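Local structure of uncharacterized protein ygiD (Escherichia coli, 2PW6) at residues 15-23 with 120-130; 174-184 with 259-267. The protein opens the aromatic ring of DOPA between carbons 4 and 5 in vitro, as a zinc-dependent extradiol dioxygenase whose physiological substrate is unknown. All coordinates share one frame; numbering follows the deposited sequence.

Contact 1: residues 15-23 with 120-130; sequences MPALFLGHG and DHGSWGVLIKM. With ZN (zinc ion), chain C; ZN (zinc ion), chain B.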
HETATM    1  N   MSE A  15     -18.184  24.476   5.285  1.00 58.86           N
HETATM    2  CA  MSE A  15     -17.944  23.075   4.940  1.00 57.79           C
HETATM    3  C   MSE A  15     -17.729  22.228   6.182  1.00 56.44           C
HETATM    4  O   MSE A  15     -17.137  22.703   7.156  1.00 56.12           O
HETATM    5  CB  MSE A  15     -16.743  22.948   4.012  1.00 58.34           C
HETATM    6  CG  MSE A  15     -16.969  23.497   2.612  1.00 60.19           C
HETATM    7 SE   MSE A  15     -18.316  22.544   1.586  1.00 67.72          SE
HETATM    8  CE  MSE A  15     -17.711  20.698   1.745  1.00 65.00           C
ATOM      9  N   PRO A  16     -18.243  20.981   6.165  1.00 55.39           N
ATOM     10  CA  PRO A  16     -17.937  20.025   7.238  1.00 54.02           C
ATOM     11  C   PRO A  16     -16.509  19.450   7.117  1.00 52.54           C
ATOM     12  O   PRO A  16     -15.935  19.439   6.027  1.00 52.43           O
ATOM     13  CB  PRO A  16     -18.974  18.920   7.022  1.00 54.00           C
ATOM     14  CG  PRO A  16     -19.226  18.946   5.526  1.00 55.22           C
ATOM     15  CD  PRO A  16     -19.140  20.401   5.138  1.00 55.19           C
ATOM     16  N   ALA A  17     -15.945  19.021   8.242  1.00 50.45           N
ATOM     17  CA  ALA A  17     -14.751  18.178   8.237  1.00 49.10           C
ATOM     18  C   ALA A  17     -15.113  16.715   8.587  1.00 48.44           C
ATOM     19  O   ALA A  17     -16.015  16.439   9.385  1.00 48.44           O
ATOM     20  CB  ALA A  17     -13.681  18.734   9.176  1.00 48.37           C
ATOM     21  N   LEU A  18     -14.408  15.788   7.959  1.00 47.46           N
ATOM     22  CA  LEU A  18     -14.714  14.377   8.038  1.00 46.53           C
ATOM     23  C   LEU A  18     -13.485  13.550   8.345  1.00 45.62           C
ATOM     24  O   LEU A  18     -12.469  13.665   7.651  1.00 45.71           O
ATOM     25  CB  LEU A  18     -15.299  13.902   6.719  1.00 46.28           C
ATOM     26  CG  LEU A  18     -16.818  13.855   6.573  1.00 47.98           C
ATOM     27  CD1 LEU A  18     -17.476  15.197   6.804  1.00 48.22           C
ATOM     28  CD2 LEU A  18     -17.107  13.375   5.172  1.00 47.51           C
ATOM     29  N   PHE A  19     -13.585  12.745   9.403  1.00 44.49           N
ATOM     30  CA  PHE A  19     -12.630  11.661   9.693  1.00 43.43           C
ATOM     31  C   PHE A  19     -13.283  10.344   9.339  1.00 43.05           C
ATOM     32  O   PHE A  19     -14.333  10.027   9.856  1.00 43.77           O
ATOM     33  CB  PHE A  19     -12.211  11.629  11.179  1.00 42.70           C
ATOM     34  CG  PHE A  19     -11.378  10.424  11.528  1.00 41.47           C
ATOM     35  CD1 PHE A  19     -10.054  10.348  11.134  1.00 38.72           C
ATOM     36  CD2 PHE A  19     -11.953   9.320  12.198  1.00 41.88           C
ATOM     37  CE1 PHE A  19      -9.294   9.247  11.425  1.00 38.50           C
ATOM     38  CE2 PHE A  19     -11.203   8.199  12.486  1.00 39.03           C
ATOM     39  CZ  PHE A  19      -9.883   8.155  12.115  1.00 41.72           C
ATOM     40  N   LEU A  20     -12.679   9.575   8.453  1.00 42.96           N
ATOM     41  CA  LEU A  20     -13.239   8.295   8.103  1.00 43.21           C
ATOM     42  C   LEU A  20     -12.298   7.178   8.553  1.00 43.07           C
ATOM     43  O   LEU A  20     -11.093   7.241   8.304  1.00 42.91           O
ATOM     44  CB  LEU A  20     -13.518   8.172   6.593  1.00 43.59           C
ATOM     45  CG  LEU A  20     -14.554   9.012   5.820  1.00 44.93           C
ATOM     46  CD1 LEU A  20     -15.754   9.386   6.673  1.00 46.84           C
ATOM     47  CD2 LEU A  20     -13.913  10.280   5.267  1.00 46.95           C
ATOM     48  N   GLY A  21     -12.870   6.169   9.222  1.00 42.76           N
ATOM     49  CA  GLY A  21     -12.220   4.894   9.442  1.00 42.08           C
ATOM     50  C   GLY A  21     -12.234   4.204   8.114  1.00 43.01           C
ATOM     51  O   GLY A  21     -13.276   4.078   7.490  1.00 44.42           O
ATOM     52  N   HIS A  22     -11.089   3.771   7.632  1.00 43.09           N
ATOM     53  CA  HIS A  22     -10.995   3.157   6.326  1.00 42.33           C
ATOM     54  C   HIS A  22     -10.571   1.702   6.346  1.00 43.18           C
ATOM     55  O   HIS A  22     -10.138   1.215   7.357  1.00 42.53           O
ATOM     56  CB  HIS A  22     -10.111   3.984   5.389  1.00 41.57           C
ATOM     57  CG  HIS A  22      -8.646   3.924   5.697  1.00 40.33           C
ATOM     58  ND1 HIS A  22      -7.862   5.043   5.753  1.00 40.40           N
ATOM     59  CD2 HIS A  22      -7.821   2.887   5.925  1.00 37.70           C
ATOM     60  CE1 HIS A  22      -6.626   4.705   6.020  1.00 38.71           C
ATOM     61  NE2 HIS A  22      -6.572   3.399   6.130  1.00 36.34           N
ATOM     62  N   GLY A  23     -10.692   1.026   5.208  1.00 45.40           N
ATOM     63  CA  GLY A  23     -10.181  -0.344   5.056  1.00 47.28           C
ATOM     64  C   GLY A  23     -10.249  -0.887   3.642  1.00 49.34           C
ATOM     65  O   GLY A  23      -9.385  -0.619   2.779  1.00 51.23           O
ATOM     66  N   ASP A 120      -3.053   5.554  -0.428  1.00 36.88           N
ATOM     67  CA  ASP A 120      -3.268   4.229   0.195  1.00 36.81           C
ATOM     68  C   ASP A 120      -4.621   3.591  -0.206  1.00 36.64           C
ATOM     69  O   ASP A 120      -5.577   4.306  -0.494  1.00 35.83           O
ATOM     70  CB  ASP A 120      -3.170   4.350   1.714  1.00 34.90           C
ATOM     71  CG  ASP A 120      -4.066   5.392   2.264  1.00 35.73           C
ATOM     72  OD1 ASP A 120      -3.750   6.592   2.173  1.00 39.36           O
ATOM     73  OD2 ASP A 120      -5.086   5.039   2.851  1.00 36.86           O
ATOM     74  N   HIS A 121      -4.702   2.259  -0.207  1.00 37.03           N
ATOM     75  CA  HIS A 121      -5.953   1.569  -0.543  1.00 38.32           C
ATOM     76  C   HIS A 121      -7.176   2.051   0.223  1.00 39.29           C
ATOM     77  O   HIS A 121      -8.277   2.179  -0.349  1.00 39.19           O
ATOM     78  CB  HIS A 121      -5.844   0.064  -0.359  1.00 37.63           C
ATOM     79  CG  HIS A 121      -5.630  -0.665  -1.636  1.00 39.12           C
ATOM     80  ND1 HIS A 121      -4.413  -1.206  -1.982  1.00 38.23           N
ATOM     81  CD2 HIS A 121      -6.472  -0.917  -2.674  1.00 38.80           C
ATOM     82  CE1 HIS A 121      -4.521  -1.797  -3.165  1.00 40.89           C
ATOM     83  NE2 HIS A 121      -5.754  -1.618  -3.613  1.00 39.79           N
ATOM     84  N   GLY A 122      -6.978   2.296   1.514  1.00 40.01           N
ATOM     85  CA  GLY A 122      -8.040   2.762   2.389  1.00 41.58           C
ATOM     86  C   GLY A 122      -8.564   4.132   2.006  1.00 42.70           C
ATOM     87  O   GLY A 122      -9.772   4.358   2.042  1.00 41.89           O
ATOM     88  N   SER A 123      -7.648   5.054   1.683  1.00 43.80           N
ATOM     89  CA  SER A 123      -8.004   6.430   1.332  1.00 45.58           C
ATOM     90  C   SER A 123      -8.678   6.484  -0.020  1.00 45.65           C
ATOM     91  O   SER A 123      -9.693   7.133  -0.196  1.00 44.91           O
ATOM     92  CB  SER A 123      -6.765   7.329   1.308  1.00 45.63           C
ATOM     93  OG  SER A 123      -6.424   7.702   2.630  1.00 48.69           O
ATOM     94  N   TRP A 124      -8.061   5.789  -0.963  1.00 46.38           N
ATOM     95  CA  TRP A 124      -8.593   5.556  -2.291  1.00 46.85           C
ATOM     96  C   TRP A 124      -9.984   4.912  -2.251  1.00 46.75           C
ATOM     97  O   TRP A 124     -10.833   5.242  -3.059  1.00 46.19           O
ATOM     98  CB  TRP A 124      -7.600   4.691  -3.054  1.00 47.18           C
ATOM     99  CG  TRP A 124      -8.034   4.299  -4.417  1.00 48.60           C
ATOM    100  CD1 TRP A 124      -7.917   5.033  -5.562  1.00 49.56           C
ATOM    101  CD2 TRP A 124      -8.633   3.065  -4.790  1.00 49.04           C
ATOM    102  NE1 TRP A 124      -8.424   4.333  -6.629  1.00 49.34           N
ATOM    103  CE2 TRP A 124      -8.877   3.123  -6.183  1.00 49.27           C
ATOM    104  CE3 TRP A 124      -9.008   1.915  -4.078  1.00 51.41           C
ATOM    105  CZ2 TRP A 124      -9.463   2.070  -6.888  1.00 49.94           C
ATOM    106  CZ3 TRP A 124      -9.601   0.869  -4.772  1.00 51.15           C
ATOM    107  CH2 TRP A 124      -9.825   0.954  -6.175  1.00 50.62           C
ATOM    108  N   GLY A 125     -10.194   4.007  -1.292  1.00 46.86           N
ATOM    109  CA  GLY A 125     -11.451   3.333  -1.069  1.00 46.74           C
ATOM    110  C   GLY A 125     -12.515   4.299  -0.604  1.00 46.91           C
ATOM    111  O   GLY A 125     -13.678   4.223  -1.048  1.00 46.79           O
ATOM    112  N   VAL A 126     -12.139   5.214   0.286  1.00 46.67           N
ATOM    113  CA  VAL A 126     -13.080   6.260   0.719  1.00 46.93           C
ATOM    114  C   VAL A 126     -13.410   7.250  -0.401  1.00 47.63           C
ATOM    115  O   VAL A 126     -14.567   7.598  -0.593  1.00 47.87           O
ATOM    116  CB  VAL A 126     -12.608   7.020   1.965  1.00 46.74           C
ATOM    117  CG1 VAL A 126     -13.427   8.307   2.163  1.00 45.97           C
ATOM    118  CG2 VAL A 126     -12.702   6.119   3.209  1.00 46.51           C
ATOM    119  N   LEU A 127     -12.394   7.688  -1.136  1.00 48.02           N
ATOM    120  CA  LEU A 127     -12.568   8.675  -2.187  1.00 48.69           C
ATOM    121  C   LEU A 127     -13.302   8.135  -3.431  1.00 49.62           C
ATOM    122  O   LEU A 127     -14.134   8.837  -3.989  1.00 49.82           O
ATOM    123  CB  LEU A 127     -11.220   9.308  -2.573  1.00 47.93           C
ATOM    124  CG  LEU A 127     -10.540  10.185  -1.515  1.00 47.09           C
ATOM    125  CD1 LEU A 127      -9.160  10.507  -1.946  1.00 45.98           C
ATOM    126  CD2 LEU A 127     -11.310  11.473  -1.201  1.00 45.87           C
ATOM    127  N   ILE A 128     -13.009   6.909  -3.868  1.00 51.12           N
ATOM    128  CA  ILE A 128     -13.711   6.325  -5.046  1.00 52.43           C
ATOM    129  C   ILE A 128     -15.208   6.113  -4.802  1.00 52.73           C
ATOM    130  O   ILE A 128     -15.995   6.193  -5.743  1.00 53.14           O
ATOM    131  CB  ILE A 128     -13.106   4.986  -5.590  1.00 52.23           C
ATOM    132  CG1 ILE A 128     -12.939   3.938  -4.470  1.00 53.65           C
ATOM    133  CG2 ILE A 128     -11.837   5.241  -6.391  1.00 53.43           C
ATOM    134  CD1 ILE A 128     -12.888   2.444  -4.959  1.00 52.72           C
ATOM    135  N   LYS A 129     -15.576   5.849  -3.549  1.00 52.64           N
ATOM    136  CA  LYS A 129     -16.960   5.722  -3.140  1.00 53.05           C
ATOM    137  C   LYS A 129     -17.629   7.076  -2.952  1.00 53.70           C
ATOM    138  O   LYS A 129     -18.812   7.232  -3.278  1.00 54.29           O
ATOM    139  CB  LYS A 129     -17.064   4.936  -1.820  1.00 52.97           C
ATOM    140  CG  LYS A 129     -16.773   3.450  -1.955  1.00 53.08           C
ATOM    141  CD  LYS A 129     -17.722   2.776  -2.933  1.00 54.70           C
ATOM    142  CE  LYS A 129     -17.142   1.474  -3.459  1.00 56.46           C
ATOM    143  NZ  LYS A 129     -18.223   0.527  -3.890  1.00 57.19           N
HETATM  144  N   MSE A 130     -16.875   8.039  -2.411  1.00 53.37           N
HETATM  145  CA  MSE A 130     -17.415   9.312  -1.979  1.00 53.53           C
HETATM  146  C   MSE A 130     -17.678  10.206  -3.184  1.00 52.29           C
HETATM  147  O   MSE A 130     -18.795  10.709  -3.364  1.00 52.70           O
HETATM  148  CB  MSE A 130     -16.458   9.979  -1.005  1.00 53.10           C
HETATM  149  CG  MSE A 130     -17.090  10.919  -0.055  1.00 53.61           C
HETATM  150 SE   MSE A 130     -15.919  11.396   1.451  1.00 59.26          SE
HETATM  151  CE  MSE A 130     -16.930  12.933   2.002  1.00 53.65           C
TER
HETATM  152 ZN    ZN C 273      -2.493  -1.654  -0.416  0.50 31.65          ZN
HETATM  153 ZN    ZN B 272      -4.555   2.308   6.837  1.00 23.09          ZN
HETATM  154  O   HOH W   1     -11.305   2.143   2.551  1.00 47.08           O
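His22 and Asp120 both turn CG in between their own backbone N and carbonyl carbon (chi1 72° and 53°), which brings imidazole and carboxylate together beside a zinc ion. This is the metal-site end of a helix-on-sheet packing in the LigB-type fold: helix 121-130 lies across strand 17-21 of the central mixed sheet, axes 9.7 Å apart and 118° between their directions. His22 NE2 binds the zinc at 2.4 Å, with His57, His234 and Asp86 of the second subunit completing the site, while ND1 is hydrogen-bonded to Ser172. Over one face of the ring comes Gly122 CA, a CH-pi contact 3.8 Å from the centroid. Asp120 is the N-cap: its OD2 takes the N-H of Ser123 from above the carboxylate plane and lies 3.5 Å from His22 CE1, while OD1 accepts from Ser123 OG, itself also bonded to Ser172, and pairs with Ser55. Putting an alanine here would probably leave the Ser123 amide without its cap and Ser55 without this partner. Farther down the helix the contact turns apolar. Leu20 CD2 rests on Val126 CG1 at 3.7 Å, and the extended selenomethionine Met130 reaches Leu18, CE to CD2 a tight 3.2 Å. Back at the helix start, one water accepts from Gly23 N at 2.9 Å and donates to Gly122 O at 2.7 Å.

Contact 2: residues 174-184 with 259-267; sequences NVVHNLRTVKW and EMGSLSMLS. With ZN (zinc ion), chain D.
Val182, Trp184 and the selenomethionine Met260 form the apolar centre here. With CG1 anti to its backbone N (chi1 160°), Val182 sets that methyl over the middle of the Trp184 ring and also 3.8 Å from Met260 CB. Met260, bent at its last torsion, brings SE to 3.8 Å from Trp184 CE3, an oblique Met-aromatic contact. Further along, Leu263 runs beside His177, the two pointing the same way, and its CD1 touches the amide of Asn174; Val176 packs on Ser264 CB, and Val175 CG2 on Leu266 CD2.

Around this core the two segments are joined by hydrogen bonds. Lys183 N gives a nearly straight bond to Met260 O (3.0 Å, 177°), Ser264 N donates to Val176 O at 3.1 Å, and Asn174 ND2 donates to Ser264 O at 2.7 Å. A water accepts from Val175 N and donates to Ser264 O and Leu266 O, tying the same end. At the other end Thr181 OG1 and Ser262 OG share a short hydrogen bond of 2.5 Å. His177, midway, holds a separate zinc ion through ND1 and its carbonyl oxygen, its NE2 hydrogen-bonded to Asp86 of the second subunit.

The loop 174-184 leaves strand 167-173 and lies against the small hairpin of strands 258-259 and 263-264, where Ser262 and Leu263 form a classic beta bulge opposite Glu259. Helix 192-202 covers Val175, Thr181 and Leu266, and Phe19 of strand 17-21 touches Val175.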
ATOM      1  N   ASN A 174      -7.825   5.335  11.396  1.00 38.00           N
ATOM      2  CA  ASN A 174      -8.466   4.268  12.232  1.00 37.09           C
ATOM      3  C   ASN A 174      -8.058   4.507  13.670  1.00 36.92           C
ATOM      4  O   ASN A 174      -6.851   4.430  14.006  1.00 37.54           O
ATOM      5  CB  ASN A 174      -8.024   2.820  11.847  1.00 36.21           C
ATOM      6  CG  ASN A 174      -8.530   2.345  10.468  1.00 36.76           C
ATOM      7  OD1 ASN A 174      -7.713   2.065   9.559  1.00 34.98           O
ATOM      8  ND2 ASN A 174      -9.859   2.164  10.326  1.00 33.09           N
ATOM      9  N   VAL A 175      -9.032   4.822  14.523  1.00 36.54           N
ATOM     10  CA  VAL A 175      -8.765   5.086  15.928  1.00 36.53           C
ATOM     11  C   VAL A 175      -8.312   3.824  16.732  1.00 37.43           C
ATOM     12  O   VAL A 175      -7.677   3.958  17.816  1.00 38.26           O
ATOM     13  CB  VAL A 175      -9.953   5.792  16.612  1.00 37.60           C
ATOM     14  CG1 VAL A 175     -10.372   7.012  15.802  1.00 37.67           C
ATOM     15  CG2 VAL A 175     -11.150   4.817  16.821  1.00 35.37           C
ATOM     16  N   VAL A 176      -8.577   2.633  16.185  1.00 37.11           N
ATOM     17  CA  VAL A 176      -7.947   1.382  16.668  1.00 38.13           C
ATOM     18  C   VAL A 176      -7.267   0.665  15.528  1.00 37.98           C
ATOM     19  O   VAL A 176      -7.908   0.325  14.509  1.00 37.79           O
ATOM     20  CB  VAL A 176      -8.952   0.338  17.363  1.00 38.43           C
ATOM     21  CG1 VAL A 176      -8.172  -0.869  17.904  1.00 37.69           C
ATOM     22  CG2 VAL A 176      -9.787   0.988  18.460  1.00 37.22           C
ATOM     23  N   HIS A 177      -5.972   0.394  15.698  1.00 38.26           N
ATOM     24  CA  HIS A 177      -5.221  -0.064  14.562  1.00 38.55           C
ATOM     25  C   HIS A 177      -3.973  -0.811  14.948  1.00 39.76           C
ATOM     26  O   HIS A 177      -2.864  -0.251  14.954  1.00 41.30           O
ATOM     27  CB  HIS A 177      -4.884   1.123  13.607  1.00 37.77           C
ATOM     28  CG  HIS A 177      -4.221   0.691  12.334  1.00 35.06           C
ATOM     29  ND1 HIS A 177      -2.894   0.287  12.283  1.00 32.18           N
ATOM     30  CD2 HIS A 177      -4.723   0.537  11.081  1.00 30.83           C
ATOM     31  CE1 HIS A 177      -2.599  -0.021  11.026  1.00 34.60           C
ATOM     32  NE2 HIS A 177      -3.693   0.103  10.285  1.00 33.92           N
ATOM     33  N   ASN A 178      -4.148  -2.096  15.216  1.00 41.48           N
ATOM     34  CA  ASN A 178      -3.047  -2.968  15.582  1.00 41.85           C
ATOM     35  C   ASN A 178      -3.220  -4.178  14.705  1.00 42.14           C
ATOM     36  O   ASN A 178      -4.156  -4.943  14.909  1.00 42.79           O
ATOM     37  CB  ASN A 178      -3.087  -3.328  17.077  1.00 41.76           C
ATOM     38  CG  ASN A 178      -1.799  -4.027  17.553  1.00 42.04           C
ATOM     39  OD1 ASN A 178      -1.203  -4.776  16.807  1.00 41.65           O
ATOM     40  ND2 ASN A 178      -1.357  -3.735  18.781  1.00 41.57           N
ATOM     41  N   LEU A 179      -2.366  -4.300  13.678  1.00 42.50           N
ATOM     42  CA  LEU A 179      -2.497  -5.375  12.667  1.00 42.51           C
ATOM     43  C   LEU A 179      -1.905  -6.700  13.142  1.00 42.27           C
ATOM     44  O   LEU A 179      -2.111  -7.740  12.533  1.00 41.31           O
ATOM     45  CB  LEU A 179      -1.918  -4.940  11.301  1.00 42.64           C
ATOM     46  CG  LEU A 179      -2.652  -3.708  10.700  1.00 42.49           C
ATOM     47  CD1 LEU A 179      -2.211  -3.423   9.316  1.00 42.54           C
ATOM     48  CD2 LEU A 179      -4.147  -3.896  10.704  1.00 42.54           C
ATOM     49  N   ARG A 180      -1.174  -6.644  14.246  1.00 42.92           N
ATOM     50  CA  ARG A 180      -0.751  -7.851  14.937  1.00 44.15           C
ATOM     51  C   ARG A 180      -1.886  -8.562  15.677  1.00 44.95           C
ATOM     52  O   ARG A 180      -1.713  -9.704  16.067  1.00 45.21           O
ATOM     53  CB  ARG A 180       0.306  -7.521  15.960  1.00 43.73           C
ATOM     54  CG  ARG A 180       1.540  -6.916  15.417  1.00 43.41           C
ATOM     55  CD  ARG A 180       2.170  -6.268  16.600  1.00 45.00           C
ATOM     56  NE  ARG A 180       3.344  -5.522  16.247  1.00 46.06           N
ATOM     57  CZ  ARG A 180       3.812  -4.499  16.946  1.00 46.70           C
ATOM     58  NH1 ARG A 180       3.195  -4.083  18.062  1.00 41.51           N
ATOM     59  NH2 ARG A 180       4.909  -3.897  16.507  1.00 46.60           N
ATOM     60  N   THR A 181      -3.006  -7.873  15.923  1.00 45.70           N
ATOM     61  CA  THR A 181      -4.152  -8.494  16.585  1.00 46.50           C
ATOM     62  C   THR A 181      -5.310  -8.725  15.647  1.00 48.09           C
ATOM     63  O   THR A 181      -6.360  -9.201  16.073  1.00 48.92           O
ATOM     64  CB  THR A 181      -4.697  -7.651  17.739  1.00 45.84           C
ATOM     65  OG1 THR A 181      -5.253  -6.442  17.216  1.00 45.69           O
ATOM     66  CG2 THR A 181      -3.613  -7.340  18.770  1.00 44.53           C
ATOM     67  N   VAL A 182      -5.152  -8.358  14.375  1.00 49.58           N
ATOM     68  CA  VAL A 182      -6.278  -8.416  13.446  1.00 50.21           C
ATOM     69  C   VAL A 182      -6.585  -9.873  13.107  1.00 51.81           C
ATOM     70  O   VAL A 182      -5.676 -10.653  12.832  1.00 51.49           O
ATOM     71  CB  VAL A 182      -6.065  -7.497  12.194  1.00 49.83           C
ATOM     72  CG1 VAL A 182      -6.942  -7.904  11.058  1.00 48.46           C
ATOM     73  CG2 VAL A 182      -6.380  -6.046  12.565  1.00 49.70           C
ATOM     74  N   LYS A 183      -7.862 -10.242  13.184  1.00 54.18           N
ATOM     75  CA  LYS A 183      -8.272 -11.597  12.827  1.00 56.90           C
ATOM     76  C   LYS A 183      -8.934 -11.600  11.458  1.00 58.29           C
ATOM     77  O   LYS A 183     -10.140 -11.380  11.323  1.00 57.91           O
ATOM     78  CB  LYS A 183      -9.075 -12.326  13.932  1.00 56.13           C
ATOM     79  CG  LYS A 183     -10.248 -11.599  14.528  1.00 57.09           C
ATOM     80  CD  LYS A 183     -10.682 -12.287  15.825  1.00 58.01           C
ATOM     81  CE  LYS A 183     -12.034 -11.783  16.331  1.00 59.78           C
ATOM     82  NZ  LYS A 183     -12.331 -12.365  17.678  1.00 62.29           N
ATOM     83  N   TRP A 184      -8.084 -11.858  10.459  1.00 60.79           N
ATOM     84  CA  TRP A 184      -8.406 -11.723   9.043  1.00 63.08           C
ATOM     85  C   TRP A 184      -9.515 -12.676   8.583  1.00 64.78           C
ATOM     86  O   TRP A 184     -10.251 -12.331   7.653  1.00 65.53           O
ATOM     87  CB  TRP A 184      -7.152 -11.887   8.166  1.00 63.02           C
ATOM     88  CG  TRP A 184      -5.947 -11.041   8.568  1.00 63.66           C
ATOM     89  CD1 TRP A 184      -4.862 -11.454   9.303  1.00 64.86           C
ATOM     90  CD2 TRP A 184      -5.696  -9.663   8.236  1.00 63.94           C
ATOM     91  NE1 TRP A 184      -3.961 -10.421   9.455  1.00 63.61           N
ATOM     92  CE2 TRP A 184      -4.444  -9.312   8.813  1.00 64.51           C
ATOM     93  CE3 TRP A 184      -6.402  -8.688   7.508  1.00 63.77           C
ATOM     94  CZ2 TRP A 184      -3.888  -8.025   8.690  1.00 63.94           C
ATOM     95  CZ3 TRP A 184      -5.854  -7.415   7.384  1.00 63.47           C
ATOM     96  CH2 TRP A 184      -4.603  -7.098   7.974  1.00 64.22           C
ATOM     97  N   GLU A 259     -14.186  -3.970  12.918  1.00 52.68           N
ATOM     98  CA  GLU A 259     -14.016  -5.162  12.093  1.00 51.79           C
ATOM     99  C   GLU A 259     -12.778  -5.971  12.474  1.00 51.10           C
ATOM    100  O   GLU A 259     -11.801  -5.432  12.977  1.00 50.22           O
ATOM    101  CB  GLU A 259     -13.931  -4.789  10.606  1.00 51.90           C
ATOM    102  CG  GLU A 259     -15.146  -4.106  10.074  1.00 51.82           C
ATOM    103  CD  GLU A 259     -16.339  -5.025  10.021  1.00 54.03           C
ATOM    104  OE1 GLU A 259     -16.179  -6.220   9.695  1.00 53.51           O
ATOM    105  OE2 GLU A 259     -17.450  -4.546  10.297  1.00 55.82           O
HETATM  106  N   MSE A 260     -12.835  -7.266  12.200  1.00 50.60           N
HETATM  107  CA  MSE A 260     -11.739  -8.202  12.455  1.00 51.64           C
HETATM  108  C   MSE A 260     -11.129  -8.101  13.849  1.00 48.50           C
HETATM  109  O   MSE A 260      -9.920  -8.252  14.005  1.00 47.61           O
HETATM  110  CB  MSE A 260     -10.676  -8.064  11.376  1.00 51.16           C
HETATM  111  CG  MSE A 260     -11.225  -8.357   9.978  1.00 53.84           C
HETATM  112 SE   MSE A 260      -9.943  -7.976   8.555  1.00 60.75          SE
HETATM  113  CE  MSE A 260     -10.071  -6.036   8.570  1.00 57.10           C
ATOM    114  N   GLY A 261     -11.982  -7.829  14.841  1.00 46.67           N
ATOM    115  CA  GLY A 261     -11.584  -7.749  16.233  1.00 45.07           C
ATOM    116  C   GLY A 261     -10.964  -6.433  16.677  1.00 44.11           C
ATOM    117  O   GLY A 261     -11.257  -5.956  17.770  1.00 43.86           O
ATOM    118  N   SER A 262     -10.093  -5.841  15.862  1.00 42.99           N
ATOM    119  CA  SER A 262      -9.491  -4.569  16.294  1.00 42.34           C
ATOM    120  C   SER A 262      -9.405  -3.424  15.267  1.00 42.34           C
ATOM    121  O   SER A 262      -8.953  -2.356  15.615  1.00 42.56           O
ATOM    122  CB  SER A 262      -8.123  -4.801  16.953  1.00 40.81           C
ATOM    123  OG  SER A 262      -7.327  -5.533  16.073  1.00 38.25           O
ATOM    124  N   LEU A 263      -9.841  -3.622  14.030  1.00 42.78           N
ATOM    125  CA  LEU A 263      -9.888  -2.501  13.090  1.00 42.55           C
ATOM    126  C   LEU A 263     -11.095  -1.600  13.344  1.00 42.43           C
ATOM    127  O   LEU A 263     -12.198  -1.901  12.895  1.00 42.17           O
ATOM    128  CB  LEU A 263      -9.864  -3.002  11.648  1.00 42.78           C
ATOM    129  CG  LEU A 263      -9.517  -2.004  10.533  1.00 44.29           C
ATOM    130  CD1 LEU A 263      -8.119  -1.316  10.720  1.00 44.22           C
ATOM    131  CD2 LEU A 263      -9.536  -2.747   9.244  1.00 45.07           C
ATOM    132  N   SER A 264     -10.898  -0.484  14.049  1.00 42.58           N
ATOM    133  CA  SER A 264     -12.038   0.423  14.250  1.00 43.61           C
ATOM    134  C   SER A 264     -12.408   1.312  13.039  1.00 44.27           C
ATOM    135  O   SER A 264     -11.548   1.907  12.372  1.00 42.91           O
ATOM    136  CB  SER A 264     -11.945   1.245  15.521  1.00 43.15           C
ATOM    137  OG  SER A 264     -13.103   2.064  15.609  1.00 43.62           O
HETATM  138  N   MSE A 265     -13.712   1.355  12.772  1.00 45.63           N
HETATM  139  CA  MSE A 265     -14.248   1.948  11.552  1.00 46.87           C
HETATM  140  C   MSE A 265     -15.010   3.211  11.901  1.00 46.90           C
HETATM  141  O   MSE A 265     -15.730   3.774  11.072  1.00 48.51           O
HETATM  142  CB  MSE A 265     -15.158   0.957  10.803  1.00 47.60           C
HETATM  143  CG  MSE A 265     -14.494  -0.222  10.098  1.00 48.02           C
HETATM  144 SE   MSE A 265     -12.936   0.108   8.911  1.00 53.85          SE
HETATM  145  CE  MSE A 265     -13.424  -0.946   7.365  1.00 53.47           C
ATOM    146  N   LEU A 266     -14.847   3.648  13.142  1.00 46.71           N
ATOM    147  CA  LEU A 266     -15.412   4.879  13.623  1.00 46.65           C
ATOM    148  C   LEU A 266     -15.106   6.099  12.732  1.00 48.14           C
ATOM    149  O   LEU A 266     -13.957   6.582  12.689  1.00 47.98           O
ATOM    150  CB  LEU A 266     -14.916   5.152  15.036  1.00 45.73           C
ATOM    151  CG  LEU A 266     -15.469   6.417  15.685  1.00 43.21           C
ATOM    152  CD1 LEU A 266     -16.996   6.351  15.833  1.00 43.14           C
ATOM    153  CD2 LEU A 266     -14.848   6.574  17.007  1.00 39.37           C
ATOM    154  N   SER A 267     -16.153   6.580  12.055  1.00 48.85           N
ATOM    155  CA  SER A 267     -16.147   7.831  11.306  1.00 49.17           C
ATOM    156  C   SER A 267     -16.786   9.007  12.062  1.00 50.38           C
ATOM    157  O   SER A 267     -17.711   8.824  12.863  1.00 50.63           O
ATOM    158  CB  SER A 267     -16.814   7.600   9.976  1.00 48.82           C
ATOM    159  OG  SER A 267     -16.137   6.537   9.317  1.00 48.53           O
TER
HETATM  160 ZN    ZN D 274      -1.219   0.302  13.462  0.50 12.55          ZN
HETATM  161  O   HOH W   2     -11.584   4.923  12.973  1.00 51.46           O

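Overall arrangement
Contacts 1 and 2 follow one another along the chain, their centres about 16 Å apart, yet they meet at the end of strand 17-21. There His22 O probably accepts from Asn174 ND2 (3.1 Å) and Gly21 N probably donates to Ser267 OG (3.3 Å), so the two contacts join directly at the backbone of His22, a metal ligand, and its neighbour. From contact 2, His177 NE2 comes within 4.2 Å of the zinc held by His22; although His177 is an established zinc-binding residue, here its ring coordinates a separate zinc 7.7 Å from that one. Both contacts also reach Asp86 of the second subunit, through the zinc at His22 and through a hydrogen bond to His177.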